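Local coordinates for chitin oligosaccharide binding protein NagB2 (Paenibacillus sp. FPU-7, PDB 7EHQ) that probably captures chitin oligosaccharides outside the cell as a bacterial solute-binding protein, here holding two linked N-acetylglucosamine units, at residues N38-A43 against G70-V75; V30-R35 against P91-L96; Q393-V398 against Q422-E427; G192-G197 against G254-E259. One frame throughout, in Å; residues are numbered along the deposited sequence.

Contact 1. Residues N38-A43 against G70-V75. With NAG (2-acetamido-2-deoxy-beta-D-glucopyranose), chain B; NAG (2-acetamido-2-deoxy-beta-D-glucopyranose), chain C.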
loop_
_atom_site.group_PDB
_atom_site.type_symbol
_atom_site.label_atom_id
_atom_site.label_comp_id
_atom_site.label_asym_id
_atom_site.label_seq_id
_atom_site.Cartn_x
_atom_site.Cartn_y
_atom_site.Cartn_z
ATOM N N ASN A 38 0.820 12.701 3.410
ATOM C CA ASN A 38 -0.048 13.231 2.352
ATOM C C ASN A 38 0.567 14.492 1.745
ATOM O O ASN A 38 -0.027 15.552 1.768
ATOM C CB ASN A 38 -1.433 13.526 2.898
ATOM C CG ASN A 38 -2.095 12.270 3.458
ATOM O OD1 ASN A 38 -1.933 11.181 2.898
ATOM N ND2 ASN A 38 -2.799 12.414 4.550
ATOM N N VAL A 39 1.745 14.329 1.149
ATOM C CA VAL A 39 2.537 15.483 0.717
ATOM C C VAL A 39 2.469 15.722 -0.785
ATOM O O VAL A 39 2.651 16.854 -1.231
ATOM C CB VAL A 39 3.998 15.332 1.159
ATOM C CG1 VAL A 39 4.068 15.411 2.653
ATOM C CG2 VAL A 39 4.552 13.977 0.687
ATOM N N ARG A 40 2.207 14.684 -1.571
ATOM C CA ARG A 40 2.193 14.846 -3.017
ATOM C C ARG A 40 0.963 15.613 -3.479
ATOM O O ARG A 40 -0.078 15.621 -2.826
ATOM C CB ARG A 40 2.230 13.498 -3.726
ATOM C CG ARG A 40 3.516 12.718 -3.543
ATOM C CD ARG A 40 3.389 11.391 -4.275
ATOM N NE ARG A 40 4.532 10.520 -4.044
ATOM C CZ ARG A 40 4.456 9.321 -3.470
ATOM N NH1 ARG A 40 3.279 8.853 -3.074
ATOM N NH2 ARG A 40 5.549 8.605 -3.315
ATOM N N ASP A 41 1.085 16.250 -4.647
ATOM C CA ASP A 41 -0.078 16.918 -5.220
ATOM C C ASP A 41 -1.232 15.947 -5.459
ATOM O O ASP A 41 -2.395 16.338 -5.359
ATOM C CB ASP A 41 0.322 17.667 -6.492
ATOM C CG ASP A 41 0.919 16.769 -7.563
ATOM O OD1 ASP A 41 1.031 15.540 -7.370
ATOM O OD2 ASP A 41 1.343 17.326 -8.605
ATOM N N THR A 42 -0.941 14.674 -5.707
ATOM C CA THR A 42 -2.020 13.703 -5.834
ATOM C C THR A 42 -2.639 13.324 -4.491
ATOM O O THR A 42 -3.520 12.452 -4.454
ATOM C CB THR A 42 -1.521 12.440 -6.510
ATOM O OG1 THR A 42 -0.314 12.007 -5.889
ATOM C CG2 THR A 42 -1.269 12.727 -7.988
ATOM N N ALA A 43 -2.177 13.922 -3.394
ATOM C CA ALA A 43 -2.722 13.673 -2.068
ATOM C C ALA A 43 -3.461 14.875 -1.506
ATOM O O ALA A 43 -3.876 14.835 -0.348
ATOM C CB ALA A 43 -1.605 13.247 -1.108
ATOM N N GLY A 70 4.330 16.850 7.307
ATOM C CA GLY A 70 4.214 15.998 6.137
ATOM C C GLY A 70 5.567 15.556 5.619
ATOM O O GLY A 70 6.466 16.378 5.414
ATOM N N VAL A 71 5.697 14.250 5.391
ATOM C CA VAL A 71 6.964 13.625 5.025
ATOM C C VAL A 71 6.692 12.623 3.902
ATOM O O VAL A 71 5.638 11.979 3.889
ATOM C CB VAL A 71 7.569 12.937 6.277
ATOM C CG1 VAL A 71 8.728 12.030 5.925
ATOM C CG2 VAL A 71 7.923 13.987 7.384
ATOM N N GLU A 72 7.642 12.476 2.968
ATOM C CA GLU A 72 7.507 11.488 1.902
ATOM C C GLU A 72 7.318 10.082 2.474
ATOM O O GLU A 72 7.875 9.728 3.522
ATOM C CB GLU A 72 8.728 11.512 0.978
ATOM C CG GLU A 72 8.432 12.055 -0.417
ATOM C CD GLU A 72 7.644 11.068 -1.270
ATOM O OE1 GLU A 72 8.267 10.134 -1.855
ATOM O OE2 GLU A 72 6.398 11.217 -1.344
ATOM N N ASP A 73 6.531 9.266 1.756
ATOM C CA ASP A 73 6.186 7.925 2.260
ATOM C C ASP A 73 7.418 7.094 2.625
ATOM O O ASP A 73 7.525 6.553 3.754
ATOM C CB ASP A 73 5.298 7.172 1.250
ATOM C CG ASP A 73 5.863 7.093 -0.163
ATOM O OD1 ASP A 73 7.028 7.444 -0.436
ATOM O OD2 ASP A 73 5.072 6.694 -1.068
ATOM N N THR A 74 8.363 6.939 1.688
ATOM C CA THR A 74 9.501 6.099 2.016
ATOM C C THR A 74 10.285 6.707 3.175
ATOM O O THR A 74 10.714 5.992 4.075
ATOM C CB THR A 74 10.406 5.897 0.790
ATOM O OG1 THR A 74 10.845 7.166 0.312
ATOM C CG2 THR A 74 9.658 5.122 -0.322
ATOM N N VAL A 75 10.433 8.040 3.183
ATOM C CA VAL A 75 11.276 8.677 4.191
ATOM C C VAL A 75 10.688 8.501 5.586
ATOM O O VAL A 75 11.406 8.195 6.547
ATOM C CB VAL A 75 11.489 10.161 3.846
ATOM C CG1 VAL A 75 12.360 10.814 4.928
ATOM C CG2 VAL A 75 12.146 10.276 2.497
HETATM C C1 NAG B . -0.762 5.807 1.100
HETATM C C2 NAG B . -1.368 4.453 1.480
HETATM C C3 NAG B . -0.238 3.479 1.781
HETATM C C4 NAG B . 0.765 3.437 0.619
HETATM C C5 NAG B . 1.167 4.871 0.227
HETATM C C6 NAG B . 2.034 4.939 -0.999
HETATM C C7 NAG B . -3.573 4.281 2.510
HETATM C C8 NAG B . -4.368 4.365 3.785
HETATM N N2 NAG B . -2.273 4.538 2.615
HETATM O O1 NAG B . -1.701 6.801 0.939
HETATM O O3 NAG B . -0.789 2.195 2.000
HETATM O O4 NAG B . 1.962 2.824 1.070
HETATM O O5 NAG B . 0.019 5.645 -0.081
HETATM O O6 NAG B . 2.408 6.295 -1.199
HETATM O O7 NAG B . -4.095 3.980 1.430
HETATM C C1 NAG C . 2.173 1.514 0.584
HETATM C C2 NAG C . 3.567 1.124 1.048
HETATM C C3 NAG C . 3.867 -0.326 0.684
HETATM C C4 NAG C . 2.780 -1.229 1.276
HETATM C C5 NAG C . 1.418 -0.771 0.768
HETATM C C6 NAG C . 0.264 -1.575 1.327
HETATM C C7 NAG C . 5.347 2.782 1.214
HETATM C C8 NAG C . 6.331 3.661 0.472
HETATM N N2 NAG C . 4.551 2.026 0.457
HETATM O O3 NAG C . 5.125 -0.710 1.246
HETATM O O4 NAG C . 2.989 -2.554 0.811
HETATM O O5 NAG C . 1.202 0.590 1.154
HETATM O O6 NAG C . 0.197 -1.465 2.736
HETATM O O7 NAG C . 5.252 2.798 2.443
#

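Contact 2. Residues V30-R35 against P91-L96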
loop_
_atom_site.group_PDB
_atom_site.type_symbol
_atom_site.label_atom_id
_atom_site.label_comp_id
_atom_site.label_asym_id
_atom_site.label_seq_id
_atom_site.Cartn_x
_atom_site.Cartn_y
_atom_site.Cartn_z
ATOM N N VAL A 30 -1.916 22.008 25.014
ATOM C CA VAL A 30 -0.953 21.053 24.483
ATOM C C VAL A 30 -0.759 21.256 22.992
ATOM O O VAL A 30 -1.679 21.642 22.260
ATOM C CB VAL A 30 -1.371 19.603 24.778
ATOM C CG1 VAL A 30 -1.379 19.376 26.249
ATOM C CG2 VAL A 30 -2.774 19.356 24.219
ATOM N N SER A 31 0.466 20.971 22.546
ATOM C CA SER A 31 0.820 20.989 21.138
ATOM C C SER A 31 1.265 19.585 20.759
ATOM O O SER A 31 2.175 19.028 21.388
ATOM C CB SER A 31 1.925 22.015 20.849
ATOM O OG SER A 31 2.314 21.942 19.497
ATOM N N LEU A 32 0.615 19.016 19.748
ATOM C CA LEU A 32 0.888 17.645 19.310
ATOM C C LEU A 32 1.397 17.677 17.883
ATOM O O LEU A 32 0.853 18.385 17.028
ATOM C CB LEU A 32 -0.354 16.761 19.388
ATOM C CG LEU A 32 -0.846 16.401 20.788
ATOM C CD1 LEU A 32 -1.523 17.588 21.448
ATOM C CD2 LEU A 32 -1.776 15.202 20.765
ATOM N N THR A 33 2.440 16.918 17.621
ATOM C CA THR A 33 2.920 16.763 16.266
ATOM C C THR A 33 2.153 15.635 15.590
ATOM O O THR A 33 2.007 14.552 16.165
ATOM C CB THR A 33 4.418 16.457 16.281
ATOM O OG1 THR A 33 5.099 17.589 16.806
ATOM C CG2 THR A 33 4.890 16.170 14.869
ATOM N N LEU A 34 1.640 15.899 14.388
ATOM C CA LEU A 34 0.881 14.910 13.618
ATOM C C LEU A 34 1.674 14.612 12.356
ATOM O O LEU A 34 1.653 15.413 11.410
ATOM C CB LEU A 34 -0.515 15.422 13.256
ATOM C CG LEU A 34 -1.641 14.428 12.912
ATOM C CD1 LEU A 34 -2.975 15.211 12.790
ATOM C CD2 LEU A 34 -1.382 13.611 11.653
ATOM N N ARG A 35 2.339 13.448 12.335
ATOM C CA ARG A 35 3.130 13.016 11.185
ATOM C C ARG A 35 2.223 12.363 10.152
ATOM O O ARG A 35 1.535 11.384 10.463
ATOM C CB ARG A 35 4.190 12.018 11.636
ATOM C CG ARG A 35 4.910 11.294 10.492
ATOM C CD ARG A 35 5.953 12.196 9.792
ATOM N NE ARG A 35 6.762 12.956 10.738
ATOM C CZ ARG A 35 7.681 12.424 11.533
ATOM N NH1 ARG A 35 7.934 11.121 11.485
ATOM N NH2 ARG A 35 8.364 13.209 12.378
ATOM N N PRO A 91 6.595 11.079 17.193
ATOM C CA PRO A 91 5.568 12.133 17.266
ATOM C C PRO A 91 4.396 11.637 18.095
ATOM O O PRO A 91 4.244 10.436 18.323
ATOM C CB PRO A 91 5.147 12.291 15.805
ATOM C CG PRO A 91 6.377 11.870 15.042
ATOM C CD PRO A 91 6.832 10.667 15.797
ATOM N N GLN A 92 3.509 12.562 18.507
ATOM C CA GLN A 92 2.339 12.071 19.232
ATOM C C GLN A 92 1.401 11.263 18.344
ATOM O O GLN A 92 0.763 10.321 18.836
ATOM C CB GLN A 92 1.558 13.230 19.864
ATOM C CG GLN A 92 2.287 13.891 21.012
ATOM C CD GLN A 92 3.181 15.029 20.568
ATOM O OE1 GLN A 92 3.572 15.140 19.409
ATOM N NE2 GLN A 92 3.470 15.930 21.507
ATOM N N ILE A 93 1.299 11.634 17.062
ATOM C CA ILE A 93 0.421 10.996 16.077
ATOM C C ILE A 93 1.259 10.763 14.830
ATOM O O ILE A 93 2.002 11.665 14.422
ATOM C CB ILE A 93 -0.800 11.889 15.732
ATOM C CG1 ILE A 93 -1.606 12.269 16.993
ATOM C CG2 ILE A 93 -1.690 11.201 14.699
ATOM C CD1 ILE A 93 -2.656 13.393 16.755
ATOM N N PHE A 94 1.157 9.571 14.220
ATOM C CA PHE A 94 2.022 9.303 13.063
ATOM C C PHE A 94 1.398 8.241 12.145
ATOM O O PHE A 94 0.800 7.264 12.610
ATOM C CB PHE A 94 3.420 8.836 13.499
ATOM C CG PHE A 94 3.392 7.890 14.671
ATOM C CD1 PHE A 94 3.310 6.528 14.477
ATOM C CD2 PHE A 94 3.448 8.378 15.965
ATOM C CE1 PHE A 94 3.263 5.644 15.556
ATOM C CE2 PHE A 94 3.405 7.517 17.048
ATOM C CZ PHE A 94 3.310 6.151 16.852
ATOM N N ASN A 95 1.575 8.432 10.841
ATOM C CA ASN A 95 1.187 7.412 9.883
ATOM C C ASN A 95 2.016 6.163 10.173
ATOM O O ASN A 95 3.247 6.240 10.292
ATOM C CB ASN A 95 1.407 7.896 8.446
ATOM C CG ASN A 95 0.992 6.844 7.418
ATOM O OD1 ASN A 95 1.832 6.043 6.945
ATOM N ND2 ASN A 95 -0.302 6.813 7.097
ATOM N N LEU A 96 1.337 5.029 10.318
ATOM C CA LEU A 96 1.909 3.803 10.829
ATOM C C LEU A 96 1.456 2.621 9.977
ATOM O O LEU A 96 0.326 2.589 9.489
ATOM C CB LEU A 96 1.471 3.597 12.285
ATOM C CG LEU A 96 1.859 2.293 12.948
ATOM C CD1 LEU A 96 3.379 2.198 13.080
ATOM C CD2 LEU A 96 1.172 2.125 14.285
HETATM O O HOH W 1 4.644 18.552 20.738
#

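Contact 3. Residues Q393-V398 against Q422-E427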
loop_
_atom_site.group_PDB
_atom_site.type_symbol
_atom_site.label_atom_id
_atom_site.label_comp_id
_atom_site.label_asym_id
_atom_site.label_seq_id
_atom_site.Cartn_x
_atom_site.Cartn_y
_atom_site.Cartn_z
ATOM N N GLN A 393 10.583 -8.393 8.427
ATOM C CA GLN A 393 11.214 -7.305 9.112
ATOM C C GLN A 393 11.642 -6.211 8.133
ATOM O O GLN A 393 11.832 -6.468 6.947
ATOM C CB GLN A 393 12.411 -7.804 9.915
ATOM C CG GLN A 393 12.020 -8.645 11.146
ATOM C CD GLN A 393 11.261 -7.804 12.192
ATOM O OE1 GLN A 393 11.768 -6.783 12.680
ATOM N NE2 GLN A 393 10.048 -8.235 12.532
ATOM N N PRO A 394 11.800 -4.983 8.621
ATOM C CA PRO A 394 12.201 -3.878 7.728
ATOM C C PRO A 394 13.487 -4.103 6.956
ATOM O O PRO A 394 13.530 -3.751 5.772
ATOM C CB PRO A 394 12.301 -2.672 8.684
ATOM C CG PRO A 394 11.393 -3.038 9.802
ATOM C CD PRO A 394 11.566 -4.515 10.002
ATOM N N LYS A 395 14.529 -4.674 7.565
ATOM C CA LYS A 395 15.751 -4.932 6.796
ATOM C C LYS A 395 15.495 -5.886 5.634
ATOM O O LYS A 395 16.116 -5.761 4.567
ATOM C CB LYS A 395 16.843 -5.482 7.704
ATOM C CG LYS A 395 18.224 -5.498 7.012
ATOM C CD LYS A 395 19.378 -5.560 8.009
ATOM C CE LYS A 395 20.695 -5.217 7.322
ATOM N NZ LYS A 395 21.222 -6.390 6.564
ATOM N N VAL A 396 14.614 -6.871 5.822
ATOM C CA VAL A 396 14.281 -7.762 4.723
ATOM C C VAL A 396 13.599 -6.986 3.613
ATOM O O VAL A 396 13.920 -7.135 2.425
ATOM C CB VAL A 396 13.417 -8.929 5.229
ATOM C CG1 VAL A 396 13.063 -9.863 4.094
ATOM C CG2 VAL A 396 14.175 -9.693 6.294
ATOM N N LYS A 397 12.625 -6.158 3.981
ATOM C CA LYS A 397 11.928 -5.353 2.982
ATOM C C LYS A 397 12.901 -4.506 2.171
ATOM O O LYS A 397 12.856 -4.495 0.942
ATOM C CB LYS A 397 10.918 -4.454 3.670
ATOM C CG LYS A 397 10.069 -3.656 2.676
ATOM C CD LYS A 397 9.194 -2.606 3.383
ATOM C CE LYS A 397 10.014 -1.437 3.948
ATOM N NZ LYS A 397 9.110 -0.434 4.573
ATOM N N VAL A 398 13.774 -3.771 2.845
ATOM C CA VAL A 398 14.575 -2.830 2.086
ATOM C C VAL A 398 15.620 -3.588 1.274
ATOM O O VAL A 398 16.027 -3.109 0.221
ATOM C CB VAL A 398 15.184 -1.742 2.998
ATOM C CG1 VAL A 398 14.056 -0.901 3.682
ATOM C CG2 VAL A 398 16.065 -2.328 4.034
ATOM N N GLN A 422 17.277 -14.825 1.264
ATOM C CA GLN A 422 17.216 -15.792 2.363
ATOM C C GLN A 422 18.310 -15.527 3.388
ATOM O O GLN A 422 18.140 -15.844 4.563
ATOM C CB GLN A 422 17.264 -17.211 1.826
ATOM C CG GLN A 422 16.924 -18.258 2.870
ATOM C CD GLN A 422 15.543 -18.000 3.466
ATOM O OE1 GLN A 422 14.592 -17.706 2.740
ATOM N NE2 GLN A 422 15.446 -18.091 4.785
ATOM N N LYS A 423 19.446 -14.938 2.976
ATOM C CA LYS A 423 20.481 -14.605 3.955
ATOM C C LYS A 423 20.019 -13.522 4.915
ATOM O O LYS A 423 20.234 -13.628 6.133
ATOM C CB LYS A 423 21.780 -14.176 3.253
ATOM C CG LYS A 423 22.290 -15.182 2.243
ATOM C CD LYS A 423 22.178 -16.628 2.713
ATOM C CE LYS A 423 22.380 -17.599 1.569
ATOM N NZ LYS A 423 21.087 -17.896 0.876
ATOM N N VAL A 424 19.382 -12.470 4.398
ATOM C CA VAL A 424 18.914 -11.438 5.311
ATOM C C VAL A 424 17.705 -11.950 6.092
ATOM O O VAL A 424 17.474 -11.527 7.231
ATOM C CB VAL A 424 18.607 -10.114 4.578
ATOM C CG1 VAL A 424 17.462 -10.278 3.584
ATOM C CG2 VAL A 424 18.285 -9.018 5.589
ATOM N N GLN A 425 16.951 -12.881 5.515
ATOM C CA GLN A 425 15.830 -13.461 6.248
ATOM C C GLN A 425 16.317 -14.285 7.435
ATOM O O GLN A 425 15.780 -14.174 8.542
ATOM C CB GLN A 425 14.972 -14.311 5.302
ATOM C CG GLN A 425 13.644 -14.809 5.931
ATOM C CD GLN A 425 12.654 -13.674 6.185
ATOM O OE1 GLN A 425 12.068 -13.128 5.249
ATOM N NE2 GLN A 425 12.463 -13.321 7.450
ATOM N N ASP A 426 17.365 -15.100 7.228
ATOM C CA ASP A 426 17.938 -15.875 8.329
ATOM C C ASP A 426 18.494 -14.959 9.400
ATOM O O ASP A 426 18.317 -15.209 10.596
ATOM C CB ASP A 426 19.047 -16.793 7.798
ATOM C CG ASP A 426 18.515 -17.941 6.989
ATOM O OD1 ASP A 426 17.334 -18.302 7.151
ATOM O OD2 ASP A 426 19.288 -18.499 6.178
ATOM N N GLU A 427 19.146 -13.874 8.987
ATOM C CA GLU A 427 19.721 -12.938 9.944
ATOM C C GLU A 427 18.627 -12.253 10.758
ATOM O O GLU A 427 18.785 -12.014 11.965
ATOM C CB GLU A 427 20.583 -11.917 9.193
ATOM C CG GLU A 427 21.026 -10.719 10.003
ATOM C CD GLU A 427 21.512 -9.573 9.119
ATOM O OE1 GLU A 427 21.001 -8.447 9.273
ATOM O OE2 GLU A 427 22.406 -9.800 8.276
HETATM O O HOH W 2 11.061 -11.254 9.170
#

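Contact 4. Residues G192-G197 against G254-E259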
loop_
_atom_site.group_PDB
_atom_site.type_symbol
_atom_site.label_atom_id
_atom_site.label_comp_id
_atom_site.label_asym_id
_atom_site.label_seq_id
_atom_site.Cartn_x
_atom_site.Cartn_y
_atom_site.Cartn_z
ATOM N N GLY A 192 10.186 2.666 -10.808
ATOM C CA GLY A 192 10.930 2.013 -9.753
ATOM C C GLY A 192 12.326 2.528 -9.488
ATOM O O GLY A 192 13.169 1.818 -8.930
ATOM N N GLY A 193 12.600 3.773 -9.873
ATOM C CA GLY A 193 13.927 4.316 -9.698
ATOM C C GLY A 193 14.123 4.881 -8.307
ATOM O O GLY A 193 13.283 4.748 -7.419
ATOM N N SER A 194 15.263 5.552 -8.132
ATOM C CA SER A 194 15.641 6.256 -6.906
ATOM C C SER A 194 15.381 5.333 -5.720
ATOM O O SER A 194 15.840 4.183 -5.731
ATOM C CB SER A 194 14.914 7.591 -6.841
ATOM O OG SER A 194 15.383 8.494 -7.822
ATOM N N GLY A 195 14.661 5.784 -4.702
ATOM C CA GLY A 195 14.390 4.947 -3.547
ATOM C C GLY A 195 13.012 4.331 -3.582
ATOM O O GLY A 195 12.462 4.027 -2.529
ATOM N N ASP A 196 12.445 4.123 -4.777
ATOM C CA ASP A 196 11.074 3.637 -4.900
ATOM C C ASP A 196 11.009 2.179 -5.338
ATOM O O ASP A 196 10.103 1.786 -6.080
ATOM C CB ASP A 196 10.267 4.527 -5.865
ATOM C CG ASP A 196 10.083 5.936 -5.346
ATOM O OD1 ASP A 196 10.269 6.131 -4.130
ATOM O OD2 ASP A 196 9.742 6.869 -6.133
ATOM N N GLY A 197 11.973 1.372 -4.896
ATOM C CA GLY A 197 11.945 -0.060 -5.201
ATOM C C GLY A 197 10.668 -0.736 -4.745
ATOM O O GLY A 197 10.231 -1.721 -5.354
ATOM N N GLY A 254 14.571 4.691 -14.428
ATOM C CA GLY A 254 14.760 6.132 -14.598
ATOM C C GLY A 254 13.643 7.008 -14.101
ATOM O O GLY A 254 13.743 8.239 -14.209
ATOM N N LEU A 255 12.588 6.427 -13.544
ATOM C CA LEU A 255 11.369 7.133 -13.152
ATOM C C LEU A 255 11.040 6.829 -11.701
ATOM O O LEU A 255 11.078 5.654 -11.282
ATOM C CB LEU A 255 10.177 6.715 -14.036
ATOM C CG LEU A 255 10.345 6.822 -15.546
ATOM C CD1 LEU A 255 9.091 6.430 -16.278
ATOM C CD2 LEU A 255 10.687 8.284 -15.885
ATOM N N LYS A 256 10.703 7.880 -10.948
ATOM C CA LYS A 256 10.185 7.718 -9.593
ATOM C C LYS A 256 8.762 7.163 -9.650
ATOM O O LYS A 256 8.082 7.187 -10.697
ATOM C CB LYS A 256 10.203 9.047 -8.837
ATOM C CG LYS A 256 11.610 9.639 -8.611
ATOM C CD LYS A 256 11.545 11.163 -8.499
ATOM C CE LYS A 256 12.894 11.856 -8.784
ATOM N NZ LYS A 256 13.662 11.287 -9.941
ATOM N N TYR A 257 8.297 6.691 -8.488
ATOM C CA TYR A 257 6.960 6.096 -8.381
ATOM C C TYR A 257 5.894 6.940 -9.065
ATOM O O TYR A 257 5.157 6.469 -9.948
ATOM C CB TYR A 257 6.624 5.934 -6.904
ATOM C CG TYR A 257 5.223 5.474 -6.596
ATOM C CD1 TYR A 257 4.720 4.279 -7.121
ATOM C CD2 TYR A 257 4.395 6.244 -5.765
ATOM C CE1 TYR A 257 3.437 3.840 -6.797
ATOM C CE2 TYR A 257 3.127 5.812 -5.449
ATOM C CZ TYR A 257 2.642 4.616 -5.981
ATOM O OH TYR A 257 1.364 4.215 -5.654
ATOM N N SER A 258 5.828 8.226 -8.690
ATOM C CA SER A 258 4.778 9.091 -9.205
ATOM C C SER A 258 4.916 9.320 -10.706
ATOM O O SER A 258 3.914 9.602 -11.388
ATOM C CB SER A 258 4.804 10.414 -8.439
ATOM O OG SER A 258 6.006 11.101 -8.714
ATOM N N GLU A 259 6.139 9.229 -11.241
ATOM C CA GLU A 259 6.339 9.411 -12.670
ATOM C C GLU A 259 5.876 8.205 -13.463
ATOM O O GLU A 259 5.284 8.345 -14.548
ATOM C CB GLU A 259 7.819 9.694 -12.931
ATOM C CG GLU A 259 8.270 11.028 -12.314
ATOM C CD GLU A 259 9.764 11.280 -12.459
ATOM O OE1 GLU A 259 10.568 10.335 -12.297
ATOM O OE2 GLU A 259 10.145 12.455 -12.730
HETATM O O HOH W 3 14.097 8.040 -10.463
#

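Contact 1. Residues N38-A43 against G70-V75
Arg40 reaches across to Asp73 where two loops meet at the sugar site of this solute-binding protein, each loop following one of two neighbouring parallel strands, 30-36 and 64-70. The tight part is sugar and charge together. Asp73, buried at the start of helix 73-86, accepts a hydrogen bond from Arg40 NH2 to its OD2 (3.0 Å) within a salt bridge; the donor comes from above the carboxylate plane, and the two flat groups stand 78° apart. The same OD2 takes a bond from O6 of the chain B sugar at 2.7 Å, so one oxygen serves guanidinium and hydroxyl. Close packing also marks the foot of the contact, where Val39 CG1 lies 3.3 Å from Gly70 C. Only a glycine leaves room there, since a CB would run into the valine methyl.

The looser side lies toward solvent. Val39 remains exposed in spite of this packing, and Glu72 is modelled in two conformers. In one of them OE2 sits over a guanidinium face, 3.4 Å from Arg40 NE, so this bridge of charges, with no N-H aimed at the oxygen, is probably only part-time. Arginine fits because its chain, extended from CG to NE, sets a flat donor group beside both the Asp73 carboxylate and the sugar hydroxyl. O6 of the chain B sugar lies at the edge of that group, in its plane, and takes a hydrogen bond from Arg40 NH1 over 3.3 Å at 157°.

Contact 2. Residues V30-R35 against P91-L96
Arg35 and Phe94, like Leu34 and Ile93, are paired in parallel strands at the heart of an alpha/beta lobe: strand 30-36 lies between 64-70 and 93-97, and the beta-alpha-beta crossover through helix 73-86 passes from one flanking strand to the other.

Backbone bonds set the register. Ile93 N donates to Thr33 O (3.1 Å), Arg35 N to Ile93 O (2.8 Å, nearly straight at 171°), and Asn95 N to Arg35 O.

Before the regular strand begins, a side chain takes over this work. Gln92, bent at chi2 (89°), turns its amide back so that OE1 accepts from Thr33 N at 2.8 Å, the donor standing above the carbonyl plane. Its NE2 reaches Ser31 O through a water and also bonds Glu328. A leucine in its place would probably leave Thr33 N without its acceptor and Ser31 O without this water link.

Apolar packing fills the face toward helix 326-339. Branched Ile93 lays CG2 3.7 Å from Leu34 CG, and Leu32 CD2 meets Gln92 CB.

Charge gathers on the other face, beside helix 73-86. Arg35 folds at chi2 and chi3, which brings its guanidinium to Glu84, Asp69 and Asn76. The compact, apolar ring of a proline can sit against such a group: Pro91 CG lies over one guanidinium face, 3.6 Å from Arg35 NH2.

Contact 3. Residues Q393-V398 against Q422-E427
Val396 and Val424 meet where two helices run side by side, their CG2 methyls 4.2 Å apart. Valine suits this place, because a short branched side chain fills the interface without pushing the helices apart. On one flank Val424 CG2 touches the aliphatic part of Lys395, 3.8 Å from its CG; on the other, Val396 CG1 rests 3.6 Å from Gln425 OE1.

At the exposed edge Lys395 continues past the valine and bends at chi4 (-80°), which brings NZ 3.4 Å from Glu427 OE1. This is a salt bridge with only a weak hydrogen bond in it. Long flexible side chains fit such a border, their methylenes packing while their charged ends stay near water.

The helices form an antiparallel hairpin near the C-terminus of the chain, 394-407 against 414-431; the segment axes approach to 9.1 Å at an angle of 171°. Val396 also touches Met421 and Ala428, and with Val424 and Gln425 these make the four-residue hole of knobs-into-holes packing.

Further out, Gln425 is held at both ends of its amide. OE1 accepts from Trp227 NE1, while NE2 donates to Asn429 OD1 and, over 3.0 Å, to a water that also receives Gln393 N. Gln393 stands at the N-cap of helix 394-407, and its own OE1 is bonded to Asn104 ND2.

Contact 4. Residues G192-G197 against G254-E259
Asp196 and Tyr257 stand at about a right angle to each other, carboxylate and ring planes 84° apart, where a type II' beta turn, Gly193 to Asp196, meets the N-terminus of helix 257-265. The acid points at the backbone rather than the phenol: OD2 accepts from Tyr257 N at 2.8 Å, almost straight at 174°, on its anti side. The helix dipole probably favours the negative charge of an aspartate at this end. With an alanine in place of this acid, the first N-H of the helix is likely to lose this acceptor and the tyrosine CB a neighbour.

Tyr257 has CG opposite its backbone N (chi1 174°), which carries the ring away from the turn, toward Trp198 and the bound sugar; its OH bonds Asp274 and Trp277. Lys256, at the N-cap, runs beside Ser194, and a water joins OG to NZ, weakly at the lysine. Glu259 OE1 accepts from Lys256 N, the half of a capping box that a lysine leaves possible.

Below the acid the two backbones meet directly. Gly193 gains from lacking a side chain, since a CB there would crowd Leu255 O, the carbonyl that Gly193 N bonds at 2.8 Å.

Overall arrangement
Contact 2 is the buried core of a lobe, held by strand backbone bonds and apolar faces, whereas contact 1 is a surface contact at the sugar site. Contact 2 pairs strands 30-36 and 93-97; contact 1 joins the loop that follows strand 30-36 to the start of helix 73-86, the helix that leads to strand 93-97. The two touch through Val71 and Arg35. Contact 4, partly buried, faces contact 1 near the sugar: Tyr257 packs on Arg40, and Thr74 on Gly195 and Asp196. Charges and one sugar hydroxyl dominate contact 1, a helix start and a turn contact 4. Contact 3 touches none of the others; it is a buried helix pair with a lysine-glutamate pair at the solvent edge.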